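Local coordinates for uncharacterized protein MJ0690 (Methanocaldococcus jannaschii, PDB 3K32), which is of unknown function but is predicted to be a tRNA methyltransferase subunit, with a HUP-type fold of the kind that commonly binds adenine nucleotides, at residues E50-A53 / K54-F58; Y143-L146 / R147-S151; H175-E179 / R180-P184; A86-Y89 / V90-V94. One frame throughout, in Å; residues are numbered along the deposited sequence.

Interaction 1. Residues E50-A53 / K54-F58; sequences EETA and KILGF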
loop_
_atom_site.group_PDB
_atom_site.type_symbol
_atom_site.label_atom_id
_atom_site.label_comp_id
_atom_site.label_asym_id
_atom_site.label_seq_id
_atom_site.Cartn_x
_atom_site.Cartn_y
_atom_site.Cartn_z
ATOM N N GLU B 50 5.077 20.762 11.001
ATOM C CA GLU B 50 4.110 21.446 11.863
ATOM C C GLU B 50 3.111 22.270 11.074
ATOM O O GLU B 50 1.896 22.069 11.181
ATOM C CB GLU B 50 4.813 22.353 12.873
ATOM C CG GLU B 50 5.019 21.715 14.228
ATOM C CD GLU B 50 5.355 22.730 15.318
ATOM O OE1 GLU B 50 6.453 23.332 15.254
ATOM O OE2 GLU B 50 4.520 22.909 16.243
ATOM N N GLU B 51 3.637 23.205 10.292
ATOM C CA GLU B 51 2.817 24.049 9.441
ATOM C C GLU B 51 1.893 23.197 8.569
ATOM O O GLU B 51 0.712 23.508 8.416
ATOM C CB GLU B 51 3.711 24.935 8.570
ATOM C CG GLU B 51 4.696 25.785 9.366
ATOM C CD GLU B 51 5.702 26.525 8.482
ATOM O OE1 GLU B 51 5.743 26.261 7.258
ATOM O OE2 GLU B 51 6.450 27.376 9.015
ATOM N N THR B 52 2.429 22.113 8.014
ATOM C CA THR B 52 1.652 21.268 7.123
ATOM C C THR B 52 0.489 20.563 7.808
ATOM O O THR B 52 -0.589 20.447 7.222
ATOM C CB THR B 52 2.509 20.234 6.406
ATOM O OG1 THR B 52 3.584 20.896 5.737
ATOM C CG2 THR B 52 1.660 19.493 5.387
ATOM N N ALA B 53 0.705 20.106 9.041
ATOM C CA ALA B 53 -0.359 19.486 9.826
ATOM C C ALA B 53 -1.483 20.478 10.090
ATOM O O ALA B 53 -2.667 20.130 10.018
ATOM C CB ALA B 53 0.187 18.926 11.153
ATOM N N LYS B 54 -1.108 21.710 10.410
ATOM C CA LYS B 54 -2.093 22.768 10.576
ATOM C C LYS B 54 -2.946 22.900 9.317
ATOM O O LYS B 54 -4.166 22.871 9.397
ATOM C CB LYS B 54 -1.421 24.096 10.905
ATOM C CG LYS B 54 -0.967 24.208 12.351
ATOM C CD LYS B 54 -2.138 24.319 13.324
ATOM C CE LYS B 54 -2.929 25.595 13.088
ATOM N NZ LYS B 54 -3.574 26.104 14.342
ATOM N N ILE B 55 -2.291 23.016 8.161
ATOM C CA ILE B 55 -2.973 23.106 6.864
ATOM C C ILE B 55 -3.880 21.901 6.565
ATOM O O ILE B 55 -4.994 22.063 6.071
ATOM C CB ILE B 55 -1.957 23.297 5.712
ATOM C CG1 ILE B 55 -1.259 24.652 5.832
ATOM C CG2 ILE B 55 -2.637 23.191 4.349
ATOM C CD1 ILE B 55 -0.124 24.843 4.823
ATOM N N LEU B 56 -3.396 20.702 6.869
ATOM C CA LEU B 56 -4.199 19.487 6.753
ATOM C C LEU B 56 -5.278 19.380 7.840
ATOM O O LEU B 56 -6.202 18.580 7.732
ATOM C CB LEU B 56 -3.300 18.251 6.828
ATOM C CG LEU B 56 -2.536 17.796 5.584
ATOM C CD1 LEU B 56 -2.095 18.948 4.725
ATOM C CD2 LEU B 56 -1.345 16.964 6.022
ATOM N N GLY B 57 -5.151 20.180 8.891
ATOM C CA GLY B 57 -6.049 20.065 10.028
ATOM C C GLY B 57 -5.855 18.829 10.907
ATOM O O GLY B 57 -6.805 18.320 11.496
ATOM N N PHE B 58 -4.626 18.337 11.007
ATOM C CA PHE B 58 -4.372 17.165 11.843
ATOM C C PHE B 58 -3.606 17.515 13.105
ATOM O O PHE B 58 -2.762 18.410 13.101
ATOM C CB PHE B 58 -3.618 16.090 11.067
ATOM C CG PHE B 58 -4.439 15.433 10.006
ATOM C CD1 PHE B 58 -5.757 15.068 10.263
ATOM C CD2 PHE B 58 -3.904 15.171 8.756
ATOM C CE1 PHE B 58 -6.522 14.462 9.290
ATOM C CE2 PHE B 58 -4.665 14.563 7.783
ATOM C CZ PHE B 58 -5.976 14.200 8.053
#
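The ring of F58, whose backbone N is bound to A53 O, has L56 O over the centre of one face, 4.1 Å above its plane, and the ring itself reaches away from the helix to A23 and K27 of helix 17-28 and to P33 and L35 of strand 32-39. The bond from F58 N to A53 O is 2.8 Å long with an N-H...O angle of 157°, and the donor is tilted from the carbonyl plane. One residue earlier, G57 N returns to K54 O at 2.9 Å. G57 has phi 72°, a value that favours glycine.

Along the inner side of the helix, T52 and L56 lie side by side, with T52 CG2 3.9 Å from L56 CD1. L56 CG stands anti to its carbonyl carbon (chi1 -81°), which directs both methyls back along the helix, and CD1 comes within 3.3 Å of T52 O, the same oxygen that accepts L56 N at 2.8 Å. Both side chains also touch F13 and S20. An alanine at L56 removes both methyls and would probably strip T52 CG2 of its neighbour and open a gap beside F13 and S20. T52 OG1 turns to L48 O. The two overlapping backbone bonds define a Schellman motif, here ending the helix of the beta-alpha-beta unit formed by strand 32-39, helix 47-56 and strand 59-64.

Interaction 2. Residues Y143-L146 / R147-S151; sequences YKTL and RHLAS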
loop_
_atom_site.group_PDB
_atom_site.type_symbol
_atom_site.label_atom_id
_atom_site.label_comp_id
_atom_site.label_asym_id
_atom_site.label_seq_id
_atom_site.Cartn_x
_atom_site.Cartn_y
_atom_site.Cartn_z
ATOM N N TYR B 143 5.297 5.572 -7.854
ATOM C CA TYR B 143 5.681 6.926 -8.223
ATOM C C TYR B 143 4.605 7.686 -8.999
ATOM O O TYR B 143 4.091 8.701 -8.523
ATOM C CB TYR B 143 6.968 6.903 -9.037
ATOM C CG TYR B 143 7.552 8.274 -9.243
ATOM C CD1 TYR B 143 7.274 9.012 -10.398
ATOM C CD2 TYR B 143 8.375 8.838 -8.277
ATOM C CE1 TYR B 143 7.802 10.274 -10.577
ATOM C CE2 TYR B 143 8.911 10.083 -8.450
ATOM C CZ TYR B 143 8.621 10.804 -9.593
ATOM O OH TYR B 143 9.170 12.056 -9.735
ATOM N N LYS B 144 4.271 7.210 -10.193
ATOM C CA LYS B 144 3.329 7.939 -11.038
ATOM C C LYS B 144 1.956 8.085 -10.381
ATOM O O LYS B 144 1.369 9.151 -10.413
ATOM C CB LYS B 144 3.216 7.310 -12.430
ATOM C CG LYS B 144 4.433 7.543 -13.306
ATOM C CD LYS B 144 5.275 6.281 -13.423
ATOM C CE LYS B 144 4.685 5.303 -14.435
ATOM N NZ LYS B 144 4.853 5.798 -15.829
ATOM N N THR B 145 1.455 7.026 -9.765
ATOM C CA THR B 145 0.161 7.109 -9.099
ATOM C C THR B 145 0.134 8.165 -7.976
ATOM O O THR B 145 -0.835 8.923 -7.840
ATOM C CB THR B 145 -0.277 5.738 -8.558
ATOM O OG1 THR B 145 -0.193 4.774 -9.611
ATOM C CG2 THR B 145 -1.697 5.810 -8.056
ATOM N N LEU B 146 1.200 8.197 -7.181
ATOM C CA LEU B 146 1.368 9.179 -6.115
ATOM C C LEU B 146 1.485 10.591 -6.661
ATOM O O LEU B 146 0.956 11.541 -6.067
ATOM C CB LEU B 146 2.615 8.869 -5.281
ATOM C CG LEU B 146 2.552 8.049 -3.983
ATOM C CD1 LEU B 146 1.321 7.168 -3.877
ATOM C CD2 LEU B 146 3.829 7.222 -3.800
ATOM N N ARG B 147 2.195 10.745 -7.776
ATOM C CA ARG B 147 2.344 12.071 -8.357
ATOM C C ARG B 147 0.947 12.581 -8.710
ATOM O O ARG B 147 0.599 13.722 -8.417
ATOM C CB ARG B 147 3.239 12.043 -9.591
ATOM C CG ARG B 147 3.779 13.399 -9.976
ATOM C CD ARG B 147 3.861 13.596 -11.485
ATOM N NE ARG B 147 4.849 12.738 -12.135
ATOM C CZ ARG B 147 4.554 11.793 -13.025
ATOM N NH1 ARG B 147 3.290 11.568 -13.373
ATOM N NH2 ARG B 147 5.523 11.070 -13.570
ATOM N N HIS B 148 0.132 11.710 -9.298
ATOM C CA HIS B 148 -1.223 12.088 -9.686
ATOM C C HIS B 148 -2.119 12.410 -8.503
ATOM O O HIS B 148 -2.893 13.362 -8.555
ATOM C CB HIS B 148 -1.883 11.003 -10.540
ATOM C CG HIS B 148 -3.378 11.109 -10.594
ATOM N ND1 HIS B 148 -4.200 10.390 -9.753
ATOM C CD2 HIS B 148 -4.193 11.851 -11.377
ATOM C CE1 HIS B 148 -5.463 10.676 -10.027
ATOM N NE2 HIS B 148 -5.489 11.559 -11.008
ATOM N N LEU B 149 -2.028 11.599 -7.452
ATOM C CA LEU B 149 -2.854 11.792 -6.265
ATOM C C LEU B 149 -2.517 13.091 -5.532
ATOM O O LEU B 149 -3.411 13.821 -5.094
ATOM C CB LEU B 149 -2.730 10.591 -5.321
ATOM C CG LEU B 149 -3.473 9.303 -5.712
ATOM C CD1 LEU B 149 -2.958 8.116 -4.922
ATOM C CD2 LEU B 149 -4.977 9.433 -5.540
ATOM N N ALA B 150 -1.222 13.366 -5.394
ATOM C CA ALA B 150 -0.755 14.603 -4.774
ATOM C C ALA B 150 -1.349 15.835 -5.470
ATOM O O ALA B 150 -1.854 16.756 -4.822
ATOM C CB ALA B 150 0.778 14.662 -4.795
ATOM N N SER B 151 -1.297 15.848 -6.796
ATOM C CA SER B 151 -1.785 17.003 -7.515
ATOM C C SER B 151 -3.321 17.085 -7.483
ATOM O O SER B 151 -3.897 18.146 -7.707
ATOM C CB SER B 151 -1.235 17.027 -8.941
ATOM O OG SER B 151 -1.815 16.003 -9.727
#
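T145 and L149 make the close-packed side of this helix: they run side by side, with T145 CG2 4.1 Å from L149 CD1. L149 CG also settles 3.4 Å from T145 O, the oxygen that accepts L149 N at 3.0 Å. Both residues are buried, and Y31 of the second subunit packs on the pair. T145 OG1, which is anti to its carbonyl carbon (chi1 -52°), bonds to Q133 of that subunit, so the polar branch serves the interface while the methyl branch meets L149. Next to them L146 touches R110, F141 and D18, and A150 N bonds to L146 O at 2.9 Å.

The other side is looser and carries long polar chains. R147 puts NH2 at the edge of the Y143 ring, 3.8 Å from CE1, and the two planes stand 82° apart. NH2 is also 3.7 Å from K144 CG, and K144 CA lies over one guanidinium face, offset toward its rim. These are van der Waals approaches rather than bonds. The two like charges stay apart, with K144 NZ 5.8 Å from R147 NH2. Y143 and R147 are exposed, although both meet a crystal neighbour; K144 packs on E127 of the second subunit.

The division into a buried apolar side and a more solvent-accessible charged side marks helix 143-153 as amphipathic. It rests on helix 17-28 of its own chain and contributes to the dimer interface.

Interaction 3. Residues H175-E179 / R180-P184; sequences HILKE and RGESP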
loop_
_atom_site.group_PDB
_atom_site.type_symbol
_atom_site.label_atom_id
_atom_site.label_comp_id
_atom_site.label_asym_id
_atom_site.label_seq_id
_atom_site.Cartn_x
_atom_site.Cartn_y
_atom_site.Cartn_z
ATOM N N HIS B 175 23.155 18.145 9.491
ATOM C CA HIS B 175 23.738 19.109 10.404
ATOM C C HIS B 175 24.947 18.559 11.147
ATOM O O HIS B 175 25.982 19.221 11.252
ATOM C CB HIS B 175 22.702 19.589 11.402
ATOM C CG HIS B 175 23.055 20.893 12.040
ATOM N ND1 HIS B 175 23.662 20.975 13.276
ATOM C CD2 HIS B 175 22.907 22.163 11.607
ATOM C CE1 HIS B 175 23.862 22.244 13.582
ATOM N NE2 HIS B 175 23.412 22.987 12.585
ATOM N N ILE B 176 24.811 17.350 11.679
ATOM C CA ILE B 176 25.916 16.726 12.392
ATOM C C ILE B 176 27.115 16.635 11.458
ATOM O O ILE B 176 28.245 16.888 11.864
ATOM C CB ILE B 176 25.540 15.327 12.946
ATOM C CG1 ILE B 176 24.395 15.447 13.953
ATOM C CG2 ILE B 176 26.741 14.668 13.614
ATOM C CD1 ILE B 176 23.959 14.134 14.547
ATOM N N LEU B 177 26.858 16.308 10.197
ATOM C CA LEU B 177 27.936 16.143 9.223
ATOM C C LEU B 177 28.702 17.444 9.033
ATOM O O LEU B 177 29.931 17.452 8.990
ATOM C CB LEU B 177 27.395 15.630 7.892
ATOM C CG LEU B 177 26.824 14.215 7.967
ATOM C CD1 LEU B 177 26.088 13.830 6.683
ATOM C CD2 LEU B 177 27.927 13.227 8.275
ATOM N N LYS B 178 27.967 18.544 8.936
ATOM C CA LYS B 178 28.593 19.851 8.885
ATOM C C LYS B 178 29.489 20.063 10.108
ATOM O O LYS B 178 30.702 20.203 9.964
ATOM C CB LYS B 178 27.546 20.960 8.762
ATOM C CG LYS B 178 27.028 21.141 7.341
ATOM C CD LYS B 178 26.232 22.437 7.179
ATOM C CE LYS B 178 24.726 22.191 7.200
ATOM N NZ LYS B 178 24.222 21.651 5.904
ATOM N N GLU B 179 28.898 20.062 11.302
ATOM C CA GLU B 179 29.669 20.253 12.521
ATOM C C GLU B 179 30.953 19.458 12.441
ATOM O O GLU B 179 32.000 19.888 12.930
ATOM C CB GLU B 179 28.894 19.770 13.747
ATOM C CG GLU B 179 27.794 20.684 14.219
ATOM C CD GLU B 179 26.988 20.068 15.349
ATOM O OE1 GLU B 179 27.394 19.001 15.857
ATOM O OE2 GLU B 179 25.951 20.650 15.731
ATOM N N ARG B 180 30.857 18.289 11.819
ATOM C CA ARG B 180 31.928 17.312 11.885
ATOM C C ARG B 180 33.105 17.688 11.010
ATOM O O ARG B 180 34.202 17.146 11.160
ATOM C CB ARG B 180 31.405 15.919 11.535
ATOM C CG ARG B 180 30.821 15.179 12.736
ATOM C CD ARG B 180 30.312 13.818 12.333
ATOM N NE ARG B 180 29.835 13.038 13.467
ATOM C CZ ARG B 180 29.682 11.720 13.439
ATOM N NH1 ARG B 180 29.984 11.053 12.330
ATOM N NH2 ARG B 180 29.238 11.064 14.509
ATOM N N GLY B 181 32.877 18.636 10.112
ATOM C CA GLY B 181 33.904 19.032 9.178
ATOM C C GLY B 181 33.803 18.208 7.916
ATOM O O GLY B 181 34.775 18.045 7.178
ATOM N N GLU B 182 32.617 17.670 7.674
ATOM C CA GLU B 182 32.344 16.967 6.431
ATOM C C GLU B 182 31.756 17.922 5.417
ATOM O O GLU B 182 31.547 19.094 5.710
ATOM C CB GLU B 182 31.363 15.833 6.679
ATOM C CG GLU B 182 31.993 14.658 7.358
ATOM C CD GLU B 182 33.034 14.011 6.484
ATOM O OE1 GLU B 182 33.011 14.284 5.261
ATOM O OE2 GLU B 182 33.865 13.240 7.017
ATOM N N SER B 183 31.486 17.421 4.221
ATOM C CA SER B 183 30.784 18.221 3.230
ATOM C C SER B 183 29.492 17.528 2.841
ATOM O O SER B 183 29.504 16.456 2.242
ATOM C CB SER B 183 31.675 18.486 2.023
ATOM O OG SER B 183 32.830 19.199 2.438
ATOM N N PRO B 184 28.363 18.143 3.201
ATOM C CA PRO B 184 27.038 17.526 3.133
ATOM C C PRO B 184 26.554 17.513 1.702
ATOM O O PRO B 184 25.831 16.608 1.297
ATOM C CB PRO B 184 26.160 18.483 3.953
ATOM C CG PRO B 184 27.084 19.553 4.488
ATOM C CD PRO B 184 28.284 19.553 3.603
#
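L177 O receives E182 N at 3.0 Å with an N-H...O angle of 151°; R180 N also points at this oxygen, but only weakly, and its position is less certain. G181 N closes a second, shorter bond to K178 O at 2.7 Å, approaching from above the carbonyl plane. G181 adopts phi 91°, and a side chain here would collide with R180 O, so the position demands glycine.

R180 is extended from CG to NE and runs alongside I176, with NE 3.5 Å from I176 CG2; this carries its guanidinium to salt bridges with D75 and E71, while E179 pairs with R67. The CB atoms of L177 and E182 lie 4.2 Å apart, and both side chains touch I78 of helix 68-80. K178 crosses P184 at about a right angle: the chain after the turn comes back against the helix, where P184 CG lies 3.3 Å from K178 CG. The two bonds, E182 N to L177 O enclosing G181 N to K178 O, with glycine at positive phi, are the signature of a Schellman motif, which here terminates helix 169-180.

Interaction 4. Residues A86-Y89 / V90-V94; sequences AIQY and VHKTV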
loop_
_atom_site.group_PDB
_atom_site.type_symbol
_atom_site.label_atom_id
_atom_site.label_comp_id
_atom_site.label_asym_id
_atom_site.label_seq_id
_atom_site.Cartn_x
_atom_site.Cartn_y
_atom_site.Cartn_z
ATOM N N ALA B 86 22.065 4.260 6.379
ATOM C CA ALA B 86 21.852 5.168 7.501
ATOM C C ALA B 86 20.380 5.450 7.729
ATOM O O ALA B 86 19.913 5.457 8.863
ATOM C CB ALA B 86 22.621 6.481 7.297
ATOM N N ILE B 87 19.646 5.691 6.654
ATOM C CA ILE B 87 18.232 5.961 6.782
ATOM C C ILE B 87 17.511 4.734 7.314
ATOM O O ILE B 87 16.689 4.845 8.225
ATOM C CB ILE B 87 17.609 6.412 5.454
ATOM C CG1 ILE B 87 18.290 7.691 4.963
ATOM C CG2 ILE B 87 16.111 6.657 5.621
ATOM C CD1 ILE B 87 18.134 8.863 5.910
ATOM N N GLN B 88 17.817 3.565 6.752
ATOM C CA GLN B 88 17.239 2.320 7.259
ATOM C C GLN B 88 17.425 2.252 8.774
ATOM O O GLN B 88 16.446 2.111 9.526
ATOM C CB GLN B 88 17.887 1.085 6.614
ATOM C CG GLN B 88 17.142 0.526 5.426
ATOM C CD GLN B 88 15.683 0.205 5.738
ATOM O OE1 GLN B 88 14.796 1.000 5.450
ATOM N NE2 GLN B 88 15.434 -0.960 6.334
ATOM N N TYR B 89 18.684 2.360 9.210
ATOM C CA TYR B 89 19.004 2.185 10.614
ATOM C C TYR B 89 18.195 3.122 11.516
ATOM O O TYR B 89 17.680 2.690 12.544
ATOM C CB TYR B 89 20.516 2.333 10.903
ATOM C CG TYR B 89 20.759 2.642 12.356
ATOM C CD1 TYR B 89 20.699 1.640 13.324
ATOM C CD2 TYR B 89 20.981 3.948 12.781
ATOM C CE1 TYR B 89 20.870 1.929 14.679
ATOM C CE2 TYR B 89 21.155 4.248 14.129
ATOM C CZ TYR B 89 21.099 3.244 15.068
ATOM O OH TYR B 89 21.278 3.561 16.398
ATOM N N VAL B 90 18.097 4.396 11.139
ATOM C CA VAL B 90 17.374 5.374 11.952
ATOM C C VAL B 90 15.885 5.019 12.013
ATOM O O VAL B 90 15.315 4.881 13.096
ATOM C CB VAL B 90 17.516 6.813 11.402
ATOM C CG1 VAL B 90 16.686 7.792 12.232
ATOM C CG2 VAL B 90 18.974 7.237 11.351
ATOM N N HIS B 91 15.265 4.856 10.849
ATOM C CA HIS B 91 13.822 4.598 10.778
ATOM C C HIS B 91 13.411 3.326 11.543
ATOM O O HIS B 91 12.421 3.320 12.284
ATOM C CB HIS B 91 13.357 4.544 9.317
ATOM C CG HIS B 91 11.871 4.490 9.163
ATOM N ND1 HIS B 91 11.068 5.606 9.280
ATOM C CD2 HIS B 91 11.037 3.456 8.914
ATOM C CE1 HIS B 91 9.809 5.262 9.097
ATOM N NE2 HIS B 91 9.759 3.959 8.878
ATOM N N LYS B 92 14.184 2.257 11.362
ATOM C CA LYS B 92 14.004 1.043 12.143
ATOM C C LYS B 92 14.094 1.311 13.643
ATOM O O LYS B 92 13.328 0.767 14.434
ATOM C CB LYS B 92 15.050 0.008 11.759
ATOM C CG LYS B 92 14.784 -0.669 10.436
ATOM C CD LYS B 92 15.801 -1.770 10.202
ATOM C CE LYS B 92 15.529 -2.505 8.906
ATOM N NZ LYS B 92 16.712 -3.303 8.481
ATOM N N THR B 93 15.033 2.155 14.031
ATOM C CA THR B 93 15.259 2.417 15.430
ATOM C C THR B 93 14.106 3.243 15.965
ATOM O O THR B 93 13.588 3.000 17.061
ATOM C CB THR B 93 16.589 3.155 15.622
ATOM O OG1 THR B 93 17.649 2.357 15.080
ATOM C CG2 THR B 93 16.846 3.430 17.092
ATOM N N VAL B 94 13.687 4.217 15.176
ATOM C CA VAL B 94 12.489 4.955 15.529
ATOM C C VAL B 94 11.268 4.022 15.711
ATOM O O VAL B 94 10.581 4.076 16.729
ATOM C CB VAL B 94 12.223 6.079 14.526
ATOM C CG1 VAL B 94 10.827 6.646 14.717
ATOM C CG2 VAL B 94 13.309 7.166 14.668
#
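Two donors of T93 grip Y89 O, arriving from opposite faces of its carbonyl plane: the backbone N at 3.1 Å and OG1 at 2.6 Å. T93 OG1, anti to its own carbonyl carbon (chi1 -58°), also sits over one face of the Y89 ring, 3.3 Å above the plane and offset toward the rim at CE1. The ring is brought there because Y89 CG is anti to its backbone N (chi1 160°). Its CD2 lies 4.1 Å from V90 CG2. An alanine in place of Y89 removes the ring, which would probably leave T93 OG1 uncovered on that side and K72 and M76 without their aromatic neighbour.

A threonine hydroxyl bonded to the carbonyl four residues back is a familiar feature of helices, here within helix 84-98. Elsewhere on it Q88 and K92 cross, the amide NE2 of Q88 coming up against K92 CE at 3.0 Å; Q88 OE1 is held by K117 N, and K92 NZ by a salt bridge to E122. K92 N bonds to Q88 O at 2.9 Å. Further inward, H91 is fixed at both ring nitrogens, ND1 by Y169 OH and NE2 by D107, while its side chain and that of V94 touch L12 of strand 8-12.

Overall arrangement
Along the chain the order is interaction 1, 4, 2, 3, each on or at the end of a separate helix: 47-56, 84-98, 143-153 and 169-180. None touches another. Interactions 3 and 4 come closest, with nearest atoms about 8 Å apart, and helix 68-80 meets both; interactions 2 and 3 are farthest apart, their centres about 34 Å distant. Interaction 1 lies across the chain's centre from interaction 4, and its helix connects two strands of the parallel sheet ordered 3-2-1-4-5, consistent with a HUP-type fold. Helix 17-28 is touched by both interactions 1 and 2. Of the four, interaction 2 alone reaches the second subunit, placing it at the dimer interface.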